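Local coordinates for protein extracellular ligand-binding receptor (Verminephrobacter eiseniae, PDB 4M88) that probably binds an amino acid or related small solute outside the cytoplasm and delivers it to an ABC transporter, at residues 299-304 and 316-321; 322-327 and 331-336. All blocks are in the same frame, centred on the assembly; numbering follows the deposited sequence.

Interaction 1: residues 299-304 and 316-321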
ATOM      1  N   GLY A 299      -4.381  11.689  13.225  1.00 15.59           N
ATOM      2  CA  GLY A 299      -5.315  12.709  13.676  1.00 15.33           C
ATOM      3  C   GLY A 299      -6.346  12.165  14.641  1.00 15.47           C
ATOM      4  O   GLY A 299      -6.608  12.757  15.694  1.00 16.07           O
ATOM      5  N   GLU A 300      -6.951  11.033  14.299  1.00 12.81           N
ATOM      6  CA  GLU A 300      -7.974  10.466  15.176  1.00 14.46           C
ATOM      7  C   GLU A 300      -7.392  10.001  16.509  1.00 17.28           C
ATOM      8  O   GLU A 300      -8.034  10.135  17.551  1.00 17.40           O
ATOM      9  CB  GLU A 300      -8.755   9.339  14.489  1.00 20.62           C
ATOM     10  CG  GLU A 300      -9.499   9.757  13.208  1.00 23.41           C
ATOM     11  CD  GLU A 300     -10.628  10.762  13.436  1.00 37.56           C
ATOM     12  OE1 GLU A 300     -11.052  10.965  14.598  1.00 38.34           O
ATOM     13  OE2 GLU A 300     -11.107  11.346  12.433  1.00 38.41           O
ATOM     14  N   ALA A 301      -6.174   9.465  16.494  1.00 14.31           N
ATOM     15  CA  ALA A 301      -5.539   9.084  17.752  1.00 13.81           C
ATOM     16  C   ALA A 301      -5.274  10.317  18.611  1.00 15.38           C
ATOM     17  O   ALA A 301      -5.512  10.301  19.814  1.00 18.92           O
ATOM     18  CB  ALA A 301      -4.232   8.333  17.492  1.00 12.36           C
ATOM     19  N   LEU A 302      -4.750  11.379  18.006  1.00 11.35           N
ATOM     20  CA  LEU A 302      -4.422  12.569  18.794  1.00 15.48           C
ATOM     21  C   LEU A 302      -5.660  13.258  19.381  1.00 17.44           C
ATOM     22  O   LEU A 302      -5.569  13.911  20.420  1.00 17.52           O
ATOM     23  CB  LEU A 302      -3.580  13.559  17.983  1.00 14.38           C
ATOM     24  CG  LEU A 302      -2.170  13.107  17.587  1.00 15.50           C
ATOM     25  CD1 LEU A 302      -1.496  14.193  16.765  1.00 17.08           C
ATOM     26  CD2 LEU A 302      -1.301  12.734  18.803  1.00 17.35           C
ATOM     27  N   LYS A 303      -6.812  13.097  18.727  1.00 13.59           N
ATOM     28  CA  LYS A 303      -8.066  13.730  19.171  1.00 14.26           C
ATOM     29  C   LYS A 303      -8.853  12.824  20.106  1.00 20.83           C
ATOM     30  O   LYS A 303      -9.867  13.225  20.677  1.00 22.83           O
ATOM     31  CB  LYS A 303      -8.945  14.074  17.965  1.00 17.02           C
ATOM     32  CG  LYS A 303      -8.393  15.207  17.126  1.00 26.51           C
ATOM     33  CD  LYS A 303      -9.010  15.233  15.739  1.00 36.21           C
ATOM     34  CE  LYS A 303     -10.334  15.956  15.739  1.00 43.15           C
ATOM     35  NZ  LYS A 303     -10.618  16.489  14.373  1.00 45.71           N
ATOM     36  N   HIS A 304      -8.395  11.589  20.245  1.00 15.59           N
ATOM     37  CA  HIS A 304      -9.139  10.590  21.005  1.00 19.59           C
ATOM     38  C   HIS A 304      -9.226  10.995  22.476  1.00 21.56           C
ATOM     39  O   HIS A 304      -8.257  11.501  23.032  1.00 23.66           O
ATOM     40  CB  HIS A 304      -8.463   9.227  20.857  1.00 24.71           C
ATOM     41  CG  HIS A 304      -9.303   8.084  21.326  1.00 26.97           C
ATOM     42  ND1 HIS A 304      -9.459   7.774  22.658  1.00 26.59           N
ATOM     43  CD2 HIS A 304     -10.039   7.179  20.635  1.00 25.93           C
ATOM     44  CE1 HIS A 304     -10.255   6.724  22.772  1.00 28.76           C
ATOM     45  NE2 HIS A 304     -10.621   6.346  21.561  1.00 25.75           N
ATOM     46  N   ALA A 316       1.851   6.901  20.458  1.00 14.44           N
ATOM     47  CA  ALA A 316       2.032   5.451  20.528  1.00 14.04           C
ATOM     48  C   ALA A 316       1.162   4.817  21.613  1.00 13.99           C
ATOM     49  O   ALA A 316       0.579   3.754  21.402  1.00 15.68           O
ATOM     50  CB  ALA A 316       3.496   5.110  20.777  1.00 15.99           C
ATOM     51  N   ALA A 317       1.086   5.472  22.768  1.00 14.95           N
ATOM     52  CA  ALA A 317       0.291   4.969  23.880  1.00 14.89           C
ATOM     53  C   ALA A 317      -1.165   4.897  23.448  1.00 15.86           C
ATOM     54  O   ALA A 317      -1.867   3.934  23.759  1.00 18.82           O
ATOM     55  CB  ALA A 317       0.442   5.886  25.109  1.00 14.57           C
ATOM     56  N   THR A 318      -1.615   5.913  22.721  1.00 12.41           N
ATOM     57  CA  THR A 318      -3.023   5.977  22.331  1.00 12.52           C
ATOM     58  C   THR A 318      -3.380   4.967  21.236  1.00 13.17           C
ATOM     59  O   THR A 318      -4.376   4.266  21.355  1.00 14.67           O
ATOM     60  CB  THR A 318      -3.411   7.394  21.895  1.00 15.46           C
ATOM     61  OG1 THR A 318      -3.250   8.281  23.014  1.00 17.06           O
ATOM     62  CG2 THR A 318      -4.851   7.423  21.427  1.00 14.70           C
ATOM     63  N   LEU A 319      -2.559   4.907  20.172  1.00 15.04           N
ATOM     64  CA  LEU A 319      -2.768   3.924  19.109  1.00 15.85           C
ATOM     65  C   LEU A 319      -2.967   2.521  19.685  1.00 16.74           C
ATOM     66  O   LEU A 319      -3.885   1.799  19.296  1.00 16.58           O
ATOM     67  CB  LEU A 319      -1.582   3.919  18.140  1.00 15.92           C
ATOM     68  CG  LEU A 319      -1.441   5.157  17.243  1.00 17.52           C
ATOM     69  CD1 LEU A 319      -0.122   5.124  16.498  1.00 18.10           C
ATOM     70  CD2 LEU A 319      -2.596   5.244  16.265  1.00 16.97           C
ATOM     71  N   SER A 320      -2.148   2.146  20.661  1.00 16.67           N
ATOM     72  CA  SER A 320      -2.152   0.791  21.190  1.00 17.99           C
ATOM     73  C   SER A 320      -3.234   0.514  22.223  1.00 21.87           C
ATOM     74  O   SER A 320      -3.470  -0.642  22.555  1.00 23.43           O
ATOM     75  CB  SER A 320      -0.785   0.445  21.791  1.00 25.66           C
ATOM     76  OG  SER A 320       0.215   0.447  20.792  1.00 27.91           O
ATOM     77  N   THR A 321      -3.884   1.556  22.742  1.00 14.99           N
ATOM     78  CA  THR A 321      -4.839   1.360  23.828  1.00 16.02           C
ATOM     79  C   THR A 321      -6.242   1.907  23.565  1.00 21.60           C
ATOM     80  O   THR A 321      -7.130   1.724  24.395  1.00 21.64           O
ATOM     81  CB  THR A 321      -4.314   1.942  25.177  1.00 20.90           C
ATOM     82  OG1 THR A 321      -4.156   3.365  25.073  1.00 18.77           O
ATOM     83  CG2 THR A 321      -2.982   1.322  25.547  1.00 19.13           C
TER

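Interaction 2: residues 322-327 and 331-336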
HETATM    1  N   MSE A 322      -6.447   2.565  22.427  1.00 16.91           N
HETATM    2  CA  MSE A 322      -7.756   3.161  22.136  1.00 21.59           C
HETATM    3  C   MSE A 322      -8.787   2.132  21.684  1.00 24.59           C
HETATM    4  O   MSE A 322      -9.975   2.438  21.590  1.00 25.80           O
HETATM    5  CB  MSE A 322      -7.637   4.268  21.083  1.00 16.95           C
HETATM    6  CG  MSE A 322      -7.189   3.792  19.715  1.00 15.64           C
HETATM    7 SE   MSE A 322      -6.751   5.279  18.485  0.70 25.25          SE
HETATM    8  CE  MSE A 322      -6.240   4.165  16.965  1.00 18.37           C
ATOM      9  N   GLY A 323      -8.331   0.919  21.391  1.00 19.91           N
ATOM     10  CA  GLY A 323      -9.230  -0.123  20.926  1.00 19.79           C
ATOM     11  C   GLY A 323      -9.652   0.128  19.492  1.00 19.87           C
ATOM     12  O   GLY A 323      -8.977   0.851  18.746  1.00 21.28           O
ATOM     13  N   GLU A 324     -10.775  -0.462  19.097  1.00 17.42           N
ATOM     14  CA  GLU A 324     -11.259  -0.308  17.729  1.00 23.17           C
ATOM     15  C   GLU A 324     -11.806   1.089  17.479  1.00 23.30           C
ATOM     16  O   GLU A 324     -12.660   1.576  18.222  1.00 27.30           O
ATOM     17  CB  GLU A 324     -12.368  -1.317  17.427  1.00 32.86           C
ATOM     18  CG  GLU A 324     -11.885  -2.663  16.933  1.00 46.08           C
ATOM     19  CD  GLU A 324     -12.923  -3.394  16.106  1.00 51.30           C
ATOM     20  OE1 GLU A 324     -13.728  -2.718  15.427  1.00 50.78           O
ATOM     21  OE2 GLU A 324     -12.925  -4.643  16.138  1.00 54.55           O
ATOM     22  N   ILE A 325     -11.334   1.725  16.416  1.00 20.73           N
ATOM     23  CA  ILE A 325     -11.925   2.980  16.003  1.00 23.72           C
ATOM     24  C   ILE A 325     -12.583   2.799  14.644  1.00 24.11           C
ATOM     25  O   ILE A 325     -12.183   1.948  13.840  1.00 22.33           O
ATOM     26  CB  ILE A 325     -10.898   4.116  15.964  1.00 22.89           C
ATOM     27  CG1 ILE A 325      -9.793   3.801  14.963  1.00 19.57           C
ATOM     28  CG2 ILE A 325     -10.323   4.376  17.368  1.00 26.47           C
ATOM     29  CD1 ILE A 325      -8.934   5.002  14.638  1.00 21.70           C
ATOM     30  N   ASP A 326     -13.619   3.589  14.410  1.00 20.67           N
ATOM     31  CA  ASP A 326     -14.330   3.560  13.147  1.00 17.58           C
ATOM     32  C   ASP A 326     -14.088   4.896  12.441  1.00 19.79           C
ATOM     33  O   ASP A 326     -14.637   5.928  12.851  1.00 23.51           O
ATOM     34  CB  ASP A 326     -15.825   3.346  13.419  1.00 22.04           C
ATOM     35  CG  ASP A 326     -16.645   3.264  12.150  1.00 33.67           C
ATOM     36  OD1 ASP A 326     -16.039   3.181  11.064  1.00 33.98           O
ATOM     37  OD2 ASP A 326     -17.893   3.270  12.240  1.00 40.14           O
ATOM     38  N   ILE A 327     -13.262   4.878  11.397  1.00 19.49           N
ATOM     39  CA  ILE A 327     -13.014   6.076  10.600  1.00 20.36           C
ATOM     40  C   ILE A 327     -13.955   6.099   9.400  1.00 16.68           C
ATOM     41  O   ILE A 327     -13.618   5.581   8.339  1.00 17.40           O
ATOM     42  CB  ILE A 327     -11.552   6.136  10.104  1.00 21.30           C
ATOM     43  CG1 ILE A 327     -10.582   5.975  11.273  1.00 21.54           C
ATOM     44  CG2 ILE A 327     -11.278   7.455   9.378  1.00 25.59           C
ATOM     45  CD1 ILE A 327      -9.114   5.888  10.827  1.00 24.98           C
ATOM     46  N   HIS A 331     -12.485   0.543   9.636  1.00 13.66           N
ATOM     47  CA  HIS A 331     -12.150   0.218  11.015  1.00 14.00           C
ATOM     48  C   HIS A 331     -10.668  -0.070  11.152  1.00 13.04           C
ATOM     49  O   HIS A 331     -10.045  -0.625  10.245  1.00 16.57           O
ATOM     50  CB  HIS A 331     -12.927  -1.012  11.480  1.00 21.30           C
ATOM     51  CG  HIS A 331     -14.410  -0.833  11.463  1.00 30.91           C
ATOM     52  ND1 HIS A 331     -15.175  -0.848  12.608  1.00 37.97           N
ATOM     53  CD2 HIS A 331     -15.274  -0.650  10.437  1.00 34.32           C
ATOM     54  CE1 HIS A 331     -16.446  -0.676  12.288  1.00 40.04           C
ATOM     55  NE2 HIS A 331     -16.531  -0.553  10.977  1.00 34.16           N
ATOM     56  N   LEU A 332     -10.117   0.304  12.303  1.00 13.81           N
ATOM     57  CA  LEU A 332      -8.738   0.005  12.650  1.00 12.63           C
ATOM     58  C   LEU A 332      -8.693  -0.373  14.111  1.00 14.85           C
ATOM     59  O   LEU A 332      -9.402   0.212  14.934  1.00 16.88           O
ATOM     60  CB  LEU A 332      -7.848   1.232  12.464  1.00 14.75           C
ATOM     61  CG  LEU A 332      -7.403   1.570  11.046  1.00 19.30           C
ATOM     62  CD1 LEU A 332      -6.636   2.873  11.073  1.00 23.54           C
ATOM     63  CD2 LEU A 332      -6.525   0.468  10.500  1.00 16.24           C
ATOM     64  N   ASP A 333      -7.841  -1.337  14.434  1.00 13.15           N
ATOM     65  CA  ASP A 333      -7.658  -1.761  15.818  1.00 15.69           C
ATOM     66  C   ASP A 333      -6.222  -2.228  15.991  1.00 14.35           C
ATOM     67  O   ASP A 333      -5.802  -3.178  15.328  1.00 15.84           O
ATOM     68  CB  ASP A 333      -8.603  -2.918  16.138  1.00 15.03           C
ATOM     69  CG  ASP A 333      -8.585  -3.305  17.615  1.00 25.52           C
ATOM     70  OD1 ASP A 333      -7.902  -2.627  18.415  1.00 22.75           O
ATOM     71  OD2 ASP A 333      -9.273  -4.285  17.982  1.00 30.67           O
ATOM     72  N   PHE A 334      -5.481  -1.575  16.887  1.00 13.86           N
ATOM     73  CA  PHE A 334      -4.119  -1.983  17.209  1.00 13.53           C
ATOM     74  C   PHE A 334      -4.029  -2.627  18.600  1.00 15.61           C
ATOM     75  O   PHE A 334      -2.940  -2.711  19.173  1.00 17.50           O
ATOM     76  CB  PHE A 334      -3.178  -0.772  17.139  1.00 13.85           C
ATOM     77  CG  PHE A 334      -3.165  -0.084  15.796  1.00 15.78           C
ATOM     78  CD1 PHE A 334      -2.506  -0.654  14.714  1.00 12.15           C
ATOM     79  CD2 PHE A 334      -3.788   1.143  15.627  1.00 16.60           C
ATOM     80  CE1 PHE A 334      -2.472  -0.012  13.465  1.00 11.66           C
ATOM     81  CE2 PHE A 334      -3.766   1.797  14.386  1.00 19.03           C
ATOM     82  CZ  PHE A 334      -3.107   1.216  13.302  1.00 15.80           C
ATOM     83  N   SER A 335      -5.163  -3.083  19.135  1.00 15.11           N
ATOM     84  CA  SER A 335      -5.217  -3.701  20.467  1.00 19.01           C
ATOM     85  C   SER A 335      -4.428  -4.999  20.568  1.00 22.81           C
ATOM     86  O   SER A 335      -3.918  -5.342  21.637  1.00 27.82           O
ATOM     87  CB  SER A 335      -6.667  -4.042  20.844  1.00 24.38           C
ATOM     88  OG  SER A 335      -7.463  -2.889  20.992  1.00 35.17           O
ATOM     89  N   LYS A 336      -4.386  -5.743  19.468  1.00 19.01           N
ATOM     90  CA  LYS A 336      -3.817  -7.090  19.470  1.00 23.19           C
ATOM     91  C   LYS A 336      -2.448  -7.127  18.809  1.00 23.50           C
ATOM     92  O   LYS A 336      -1.813  -8.175  18.731  1.00 28.96           O
ATOM     93  CB  LYS A 336      -4.763  -8.046  18.733  1.00 25.30           C
ATOM     94  CG  LYS A 336      -6.206  -7.937  19.207  1.00 32.02           C
ATOM     95  CD  LYS A 336      -7.114  -8.886  18.467  1.00 37.35           C
ATOM     96  CE  LYS A 336      -8.540  -8.361  18.441  1.00 41.17           C
ATOM     97  NZ  LYS A 336      -9.403  -9.198  17.571  1.00 49.00           N
TER
HETATM   98  O   HOH W   1      -6.213   0.545  18.675  1.00 19.74           O

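Interaction 1: residues 299-304 and 316-321
Ala301 and Thr318 meet where the end of helix 286-303 lies against helix 312-321, through methyl groups, a carbonyl oxygen and the CB of His304. CB of Ala301 points at the other helix and is met by the CD2 branch of Leu319 at 3.7 Å. At this point the backbones come close, with the CA atoms of Ala301 and Leu319 6.0 Å apart, a spacing that goes with the small alanine on one side. The Thr318 methyl packs beside it: CG2 lies 3.4 Å from Ala301 O and also reaches CB of His304, 4.1 Å away. Ala301 O is not left to the methyl alone, since His304 N, just past the helix, donates to it over 3.2 Å. No hydrogen bond crosses between 299-304 and 316-321.

In Thr318 the methyl stands opposite the backbone N (chi1 -63° for OG1), which turns CG2 to the neighbouring helix and OG1 toward Asn314 O one turn back and Asn307 OD1 of the connecting loop, two acceptors that its single proton may share or alternate between. Asn307 also binds Leu302 O through ND2, so one side chain of the connecting loop ties both helices. Farther out, Leu315 packs on Ala301 and Leu302, and Leu319 rests on Phe119 of strand 118-119.

Interaction 2: residues 322-327 and 331-336
A short antiparallel beta hairpin, strands 325-327 and 330-332, brings Ile325 and Leu332 together as a hydrogen-bonded pair. Ile325 N donates to Leu332 O over 2.9 Å, almost in line with the carbonyl, and Leu332 N returns a bond of 3.1 Å to Ile325 O. Their side chains run side by side on one face, CG1 of Ile325 beside CB of Leu332, and CD1 of Ile327 meets CD1 of Leu332 on the same apolar side; Ile327 and Leu332 both continue onto Thr297 of helix 286-303. On the other face Asp326 and His331 form the non-hydrogen-bonded pair. The Asp326 carboxylate stacks on the imidazole, planes 11° apart, with OD1 3.8 Å above the ring and offset toward its rim; OD1 is also bonded by Gly329 N in the turn.

Beyond the strands a water bridges the two segments, while an Asx turn shapes 333-335. Water 1 donates to Gly323 O and accepts from Phe334 N, bridging backbones that no longer pair directly. Asp333 has CG opposite its backbone N (chi1 -173°), which lays the carboxylate beside Gly323 and Glu324. OD1 takes two bonds from Ser335: OG at 2.6 Å on the syn lone pair, and N at 2.9 Å from above the carboxylate plane. An alanine here would take away this double acceptor, probably leaving Ser335 N without its Asx-turn partner and the Ser335 hydroxyl freer to turn away from Gly323 CA, which it touches at 3.3 Å. OD2 instead lies against CG of Glu324, whose OE2 is 4.1 Å off, a like-charge approach likely to be mildly unfavourable. On the buried side, CE of selenomethionine Met322 comes to the edge of the Phe334 ring at 4.1 Å.

In the fold
From the N terminus the chain first completes the five-stranded parallel sheet, reaching helix 286-303 much later. Interaction 1 then closes a loop of 11 residues, folding helix 312-321 back against the end of helix 286-303. The chain leaves helix 312-321 directly into 322-327, and interaction 2 closes a much shorter connection of three residues, the last already in the second strand, between 322-327 and 331-336. The two contacts follow in series, neither nested nor crossed, with centres about 10 Å apart. They share a border: Met322 lies against Ala301 and His304, and Phe334 against Leu319. Phe334 also meets Phe119 of strand 118-119 edge-to-face, joining the hairpin to the edge of that sheet.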